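Local coordinates for protein LacI family sugar-binding transcriptional regulator (Enterococcus faecalis V583, PDB 4RK0) that probably binds regulatory DNA as a sugar-responsive repressor of the LacI family and holds ribose in the pocket of its periplasmic-binding-protein-like core, at residues L25-E30 and P232-G237; P225-A230 and L264-S269. All blocks are in the same frame, centred on the assembly; numbering follows the deposited sequence.

How the contacts relate
The segments of the two contacts alternate along the chain, and they do different work. Contact 1 is buried: helix 20-35 and the first turn of helix 233-249 meet over the sheet of the N-terminal lobe, with no hydrogen bond between the segments. Contact 2, partly buried, joins strand 228-230 and the end of strand 257-265, with their continuations, beside strand 209-211 of the other lobe, and six hydrogen bonds carry it. Strand 228-230 runs directly into helix 233-249, which in turn leads to strand 257-265. Their centres are about 21 Å apart; the first rests on close glycine backbones flanked by apolar and aromatic side chains, the second on backbone and side-chain polar pairing.

Contact 1: residues L25-E30 and P232-G237; sequences LIRGIE and PVFQLG
The carbonyl oxygen of Gly-237 is met twice by Ile-29: its CA lies 3.6 Å from Gly-237 O in a CA-H...O contact, and its CG1 comes to 3.4 Å from the same oxygen. This is the packing of helix 20-35 on helix 233-249 in the N-terminal lobe of a LacI-type, periplasmic-binding-protein-like core; the short axes of 25-30 and 233-237 cross at -43° and approach to 6.7 Å. Two glycines permit such closeness, with Gly-28 CA and Gly-237 CA 4.1 Å from each other. Gly-28 CA also faces Phe-234 O in a second CA-H...O contact. On the side facing strand 90-93, Leu-25 holds CG anti to its backbone N (chi1 -180°), and its CD1 ends 3.6 Å from Gly-237 CA and beside Leu-236 CG; both leucines also touch Leu-93. Val-233 CG2 packs on Leu-25 CB. On the other flank, Arg-27, whose NH1 bonds Gln-24 and whose backbone O bonds Gln-47 of the second subunit, approaches the Phe-234 ring obliquely, guanidinium and ring planes 26° apart and NH1 3.5 Å from CE1. One face of the Phe-234 ring receives Gly-28 CA in a CH-pi contact, 4.0 Å from the centroid and offset toward the rim.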
loop_
_atom_site.group_PDB
_atom_site.type_symbol
_atom_site.label_atom_id
_atom_site.label_comp_id
_atom_site.label_asym_id
_atom_site.label_seq_id
_atom_site.Cartn_x
_atom_site.Cartn_y
_atom_site.Cartn_z
ATOM N N LEU A 25 -3.497 4.536 7.230
ATOM C CA LEU A 25 -4.566 4.506 8.257
ATOM C C LEU A 25 -4.427 3.298 9.171
ATOM O O LEU A 25 -4.494 3.401 10.440
ATOM C CB LEU A 25 -5.944 4.557 7.571
ATOM C CG LEU A 25 -7.180 4.539 8.472
ATOM C CD1 LEU A 25 -7.251 5.813 9.286
ATOM C CD2 LEU A 25 -8.424 4.407 7.600
ATOM N N ILE A 26 -4.247 2.132 8.572
ATOM C CA ILE A 26 -4.090 0.915 9.339
ATOM C C ILE A 26 -2.845 0.979 10.263
ATOM O O ILE A 26 -2.944 0.653 11.429
ATOM C CB ILE A 26 -4.099 -0.343 8.447
ATOM C CG1 ILE A 26 -5.529 -0.610 7.930
ATOM C CG2 ILE A 26 -3.581 -1.557 9.193
ATOM C CD1 ILE A 26 -5.552 -1.346 6.618
ATOM N N ARG A 27 -1.693 1.397 9.756
ATOM C CA ARG A 27 -0.537 1.603 10.642
ATOM C C ARG A 27 -0.828 2.513 11.826
ATOM O O ARG A 27 -0.364 2.267 12.931
ATOM C CB ARG A 27 0.630 2.222 9.845
ATOM C CG ARG A 27 1.241 1.276 8.869
ATOM C CD ARG A 27 2.530 1.823 8.288
ATOM N NE ARG A 27 3.539 2.064 9.314
ATOM C CZ ARG A 27 3.915 3.259 9.776
ATOM N NH1 ARG A 27 3.383 4.393 9.333
ATOM N NH2 ARG A 27 4.852 3.311 10.705
ATOM N N GLY A 28 -1.545 3.594 11.570
ATOM C CA GLY A 28 -1.956 4.518 12.625
ATOM C C GLY A 28 -2.747 3.799 13.695
ATOM O O GLY A 28 -2.438 3.893 14.873
ATOM N N ILE A 29 -3.735 3.026 13.276
ATOM C CA ILE A 29 -4.540 2.219 14.210
ATOM C C ILE A 29 -3.703 1.168 14.921
ATOM O O ILE A 29 -3.777 1.033 16.166
ATOM C CB ILE A 29 -5.696 1.518 13.461
ATOM C CG1 ILE A 29 -6.706 2.534 12.949
ATOM C CG2 ILE A 29 -6.367 0.438 14.309
ATOM C CD1 ILE A 29 -7.617 1.980 11.844
ATOM N N GLU A 30 -2.898 0.437 14.148
ATOM C CA GLU A 30 -2.065 -0.645 14.677
ATOM C C GLU A 30 -1.161 -0.104 15.778
ATOM O O GLU A 30 -0.859 -0.801 16.761
ATOM C CB GLU A 30 -1.161 -1.243 13.599
ATOM C CG GLU A 30 -1.762 -2.272 12.655
ATOM C CD GLU A 30 -1.650 -3.689 13.197
ATOM O OE1 GLU A 30 -0.882 -4.498 12.623
ATOM O OE2 GLU A 30 -2.317 -3.988 14.214
ATOM N N PRO A 232 -3.884 14.140 7.446
ATOM C CA PRO A 232 -3.050 13.582 8.498
ATOM C C PRO A 232 -3.466 12.173 8.832
ATOM O O PRO A 232 -4.052 11.931 9.889
ATOM C CB PRO A 232 -3.277 14.553 9.673
ATOM C CG PRO A 232 -4.667 15.076 9.463
ATOM C CD PRO A 232 -4.835 15.148 7.960
ATOM N N VAL A 233 -3.170 11.257 7.918
ATOM C CA VAL A 233 -3.770 9.922 7.931
ATOM C C VAL A 233 -3.255 9.037 9.015
ATOM O O VAL A 233 -4.035 8.286 9.608
ATOM C CB VAL A 233 -3.745 9.161 6.546
ATOM C CG1 VAL A 233 -2.329 8.915 6.014
ATOM C CG2 VAL A 233 -4.533 7.874 6.638
ATOM N N PHE A 234 -1.960 9.124 9.313
ATOM C CA PHE A 234 -1.394 8.340 10.424
ATOM C C PHE A 234 -2.085 8.767 11.692
ATOM O O PHE A 234 -2.571 7.927 12.468
ATOM C CB PHE A 234 0.125 8.569 10.569
ATOM C CG PHE A 234 0.762 7.651 11.533
ATOM C CD1 PHE A 234 0.937 6.342 11.196
ATOM C CD2 PHE A 234 1.101 8.059 12.805
ATOM C CE1 PHE A 234 1.523 5.446 12.084
ATOM C CE2 PHE A 234 1.699 7.177 13.703
ATOM C CZ PHE A 234 1.911 5.873 13.342
ATOM N N GLN A 235 -2.167 10.084 11.864
ATOM C CA GLN A 235 -2.806 10.666 13.035
ATOM C C GLN A 235 -4.295 10.390 13.076
ATOM O O GLN A 235 -4.857 10.237 14.146
ATOM C CB GLN A 235 -2.575 12.164 13.068
ATOM C CG GLN A 235 -3.144 12.848 14.313
ATOM C CD GLN A 235 -3.145 14.356 14.180
ATOM O OE1 GLN A 235 -2.515 14.915 13.290
ATOM N NE2 GLN A 235 -3.851 15.017 15.069
ATOM N N LEU A 236 -4.944 10.348 11.917
ATOM C CA LEU A 236 -6.347 9.927 11.856
ATOM C C LEU A 236 -6.518 8.506 12.392
ATOM O O LEU A 236 -7.444 8.267 13.186
ATOM C CB LEU A 236 -6.844 10.012 10.406
ATOM C CG LEU A 236 -8.255 9.546 10.107
ATOM C CD1 LEU A 236 -9.275 10.295 10.936
ATOM C CD2 LEU A 236 -8.470 9.696 8.588
ATOM N N GLY A 237 -5.612 7.587 12.020
ATOM C CA GLY A 237 -5.673 6.221 12.491
ATOM C C GLY A 237 -5.398 6.135 13.996
ATOM O O GLY A 237 -6.065 5.401 14.711
#

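Contact 2: residues P225-A230 and L264-S269; sequences PLTTIA and LIERFS
Thr-228 and Ile-265 form an antiparallel hydrogen-bonded pair: Ile-265 N reaches Thr-228 O at 2.8 Å, nearly head-on to the carbonyl, and Thr-228 N returns to Ile-265 O at 3.1 Å, in the carbonyl plane. Ile-229 and Leu-264 make the adjoining non-hydrogen-bonded pair, where their CD1 atoms meet at 3.8 Å. Toward Pro-225 the pairing gives way to mostly side-chain bonds, with one backbone bond left: Phe-268 N donates to Pro-225 O at 2.9 Å from above the carbonyl plane, 35° out of it. Thr-227 sets OG1 beside its backbone N (chi1 -68°), where it accepts Arg-267 N at 2.8 Å and also bonds a water that gives a weak bond to Arg-267 O. Thr-227 N in turn donates to Ser-269 OG at 3.0 Å, an oxygen that also bonds Ile-210 O. Strands 228-230 and 257-265 lie on lobe-to-lobe crossovers of the type I periplasmic-binding-protein fold. Backbone bonds from Thr-227 to Gly-212 and from Ile-229 to Asp-214, a ribose-pocket residue, tie 225-230 to the C-terminal lobe. Arg-267 runs extended from CG to NE across Leu-226 O, which lies in its guanidinium plane and takes NH1 at 2.8 Å; NH2 forms a salt bridge with Glu-220 and a hydrogen bond with Asn-215, while Ile-265 CG2 rests over one face of the group.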
loop_
_atom_site.group_PDB
_atom_site.type_symbol
_atom_site.label_atom_id
_atom_site.label_comp_id
_atom_site.label_asym_id
_atom_site.label_seq_id
_atom_site.Cartn_x
_atom_site.Cartn_y
_atom_site.Cartn_z
ATOM N N PRO A 225 7.213 16.128 -8.835
ATOM C CA PRO A 225 6.593 15.897 -7.538
ATOM C C PRO A 225 5.227 16.596 -7.474
ATOM O O PRO A 225 5.080 17.742 -7.960
ATOM C CB PRO A 225 7.595 16.447 -6.544
ATOM C CG PRO A 225 8.905 16.300 -7.244
ATOM C CD PRO A 225 8.651 16.439 -8.704
ATOM N N LEU A 226 4.267 15.884 -6.891
ATOM C CA LEU A 226 2.834 16.231 -6.975
ATOM C C LEU A 226 2.406 17.163 -5.819
ATOM O O LEU A 226 2.563 16.850 -4.615
ATOM C CB LEU A 226 1.973 14.952 -6.992
ATOM C CG LEU A 226 0.462 15.132 -6.958
ATOM C CD1 LEU A 226 -0.024 15.823 -8.232
ATOM C CD2 LEU A 226 -0.210 13.776 -6.778
ATOM N N THR A 227 1.867 18.303 -6.239
ATOM C CA THR A 227 1.232 19.290 -5.391
ATOM C C THR A 227 -0.075 18.689 -4.998
ATOM O O THR A 227 -0.801 18.150 -5.859
ATOM C CB THR A 227 1.030 20.606 -6.164
ATOM O OG1 THR A 227 2.304 21.201 -6.438
ATOM C CG2 THR A 227 0.164 21.616 -5.367
ATOM N N THR A 228 -0.401 18.778 -3.714
ATOM C CA THR A 228 -1.518 18.020 -3.183
ATOM C C THR A 228 -2.038 18.611 -1.873
ATOM O O THR A 228 -1.439 19.515 -1.314
ATOM C CB THR A 228 -1.071 16.556 -2.947
ATOM O OG1 THR A 228 -2.223 15.772 -2.714
ATOM C CG2 THR A 228 -0.079 16.423 -1.792
ATOM N N ILE A 229 -3.182 18.128 -1.431
ATOM C CA ILE A 229 -3.732 18.474 -0.126
ATOM C C ILE A 229 -3.421 17.370 0.821
ATOM O O ILE A 229 -3.795 16.233 0.563
ATOM C CB ILE A 229 -5.265 18.630 -0.202
ATOM C CG1 ILE A 229 -5.648 19.744 -1.150
ATOM C CG2 ILE A 229 -5.823 18.908 1.201
ATOM C CD1 ILE A 229 -4.913 21.052 -0.994
ATOM N N ALA A 230 -2.729 17.676 1.918
ATOM C CA ALA A 230 -2.330 16.654 2.849
ATOM C C ALA A 230 -3.403 16.365 3.901
ATOM O O ALA A 230 -3.851 17.260 4.600
ATOM C CB ALA A 230 -1.030 17.036 3.575
ATOM N N LEU A 264 -2.354 22.527 2.165
ATOM C CA LEU A 264 -1.748 22.474 0.842
ATOM C C LEU A 264 -0.254 22.201 0.947
ATOM O O LEU A 264 0.439 22.808 1.757
ATOM C CB LEU A 264 -1.945 23.795 0.139
ATOM C CG LEU A 264 -1.284 23.976 -1.214
ATOM C CD1 LEU A 264 -1.853 22.990 -2.209
ATOM C CD2 LEU A 264 -1.481 25.416 -1.692
ATOM N N ILE A 265 0.214 21.275 0.136
ATOM C CA ILE A 265 1.643 20.975 -0.012
ATOM C C ILE A 265 2.004 21.310 -1.405
ATOM O O ILE A 265 1.613 20.601 -2.314
ATOM C CB ILE A 265 1.963 19.491 0.194
ATOM C CG1 ILE A 265 1.421 18.997 1.534
ATOM C CG2 ILE A 265 3.487 19.273 0.154
ATOM C CD1 ILE A 265 2.014 19.668 2.749
ATOM N N GLU A 266 2.730 22.406 -1.597
ATOM C CA GLU A 266 3.085 22.836 -2.923
ATOM C C GLU A 266 4.378 22.180 -3.352
ATOM O O GLU A 266 5.401 22.262 -2.651
ATOM C CB GLU A 266 3.192 24.357 -2.977
ATOM C CG GLU A 266 3.502 24.941 -4.346
ATOM C CD GLU A 266 3.216 26.439 -4.420
ATOM O OE1 GLU A 266 2.834 27.022 -3.381
ATOM O OE2 GLU A 266 3.366 27.034 -5.514
ATOM N N ARG A 267 4.310 21.511 -4.496
ATOM C CA ARG A 267 5.471 20.884 -5.102
ATOM C C ARG A 267 5.656 21.437 -6.497
ATOM O O ARG A 267 5.750 22.683 -6.671
ATOM C CB ARG A 267 5.354 19.350 -5.032
ATOM C CG ARG A 267 5.382 18.846 -3.632
ATOM C CD ARG A 267 5.662 17.351 -3.561
ATOM N NE ARG A 267 5.741 16.920 -2.176
ATOM C CZ ARG A 267 4.726 16.394 -1.471
ATOM N NH1 ARG A 267 3.516 16.272 -2.011
ATOM N NH2 ARG A 267 4.916 16.022 -0.211
ATOM N N PHE A 268 5.706 20.578 -7.515
ATOM C CA PHE A 268 6.140 21.019 -8.814
ATOM C C PHE A 268 5.193 20.682 -9.934
ATOM O O PHE A 268 5.516 20.855 -11.119
ATOM C CB PHE A 268 7.585 20.533 -9.063
ATOM C CG PHE A 268 8.580 21.236 -8.195
ATOM C CD1 PHE A 268 9.048 22.504 -8.541
ATOM C CD2 PHE A 268 8.981 20.695 -6.979
ATOM C CE1 PHE A 268 9.935 23.187 -7.725
ATOM C CE2 PHE A 268 9.874 21.381 -6.150
ATOM C CZ PHE A 268 10.351 22.625 -6.528
ATOM N N SER A 269 3.975 20.296 -9.595
ATOM C CA SER A 269 3.049 19.857 -10.641
ATOM C C SER A 269 2.059 20.928 -11.128
ATOM O O SER A 269 1.229 20.650 -11.955
ATOM C CB SER A 269 2.301 18.599 -10.158
ATOM O OG SER A 269 1.392 18.909 -9.122
HETATM O O HOH W 1 2.968 23.159 -8.012
#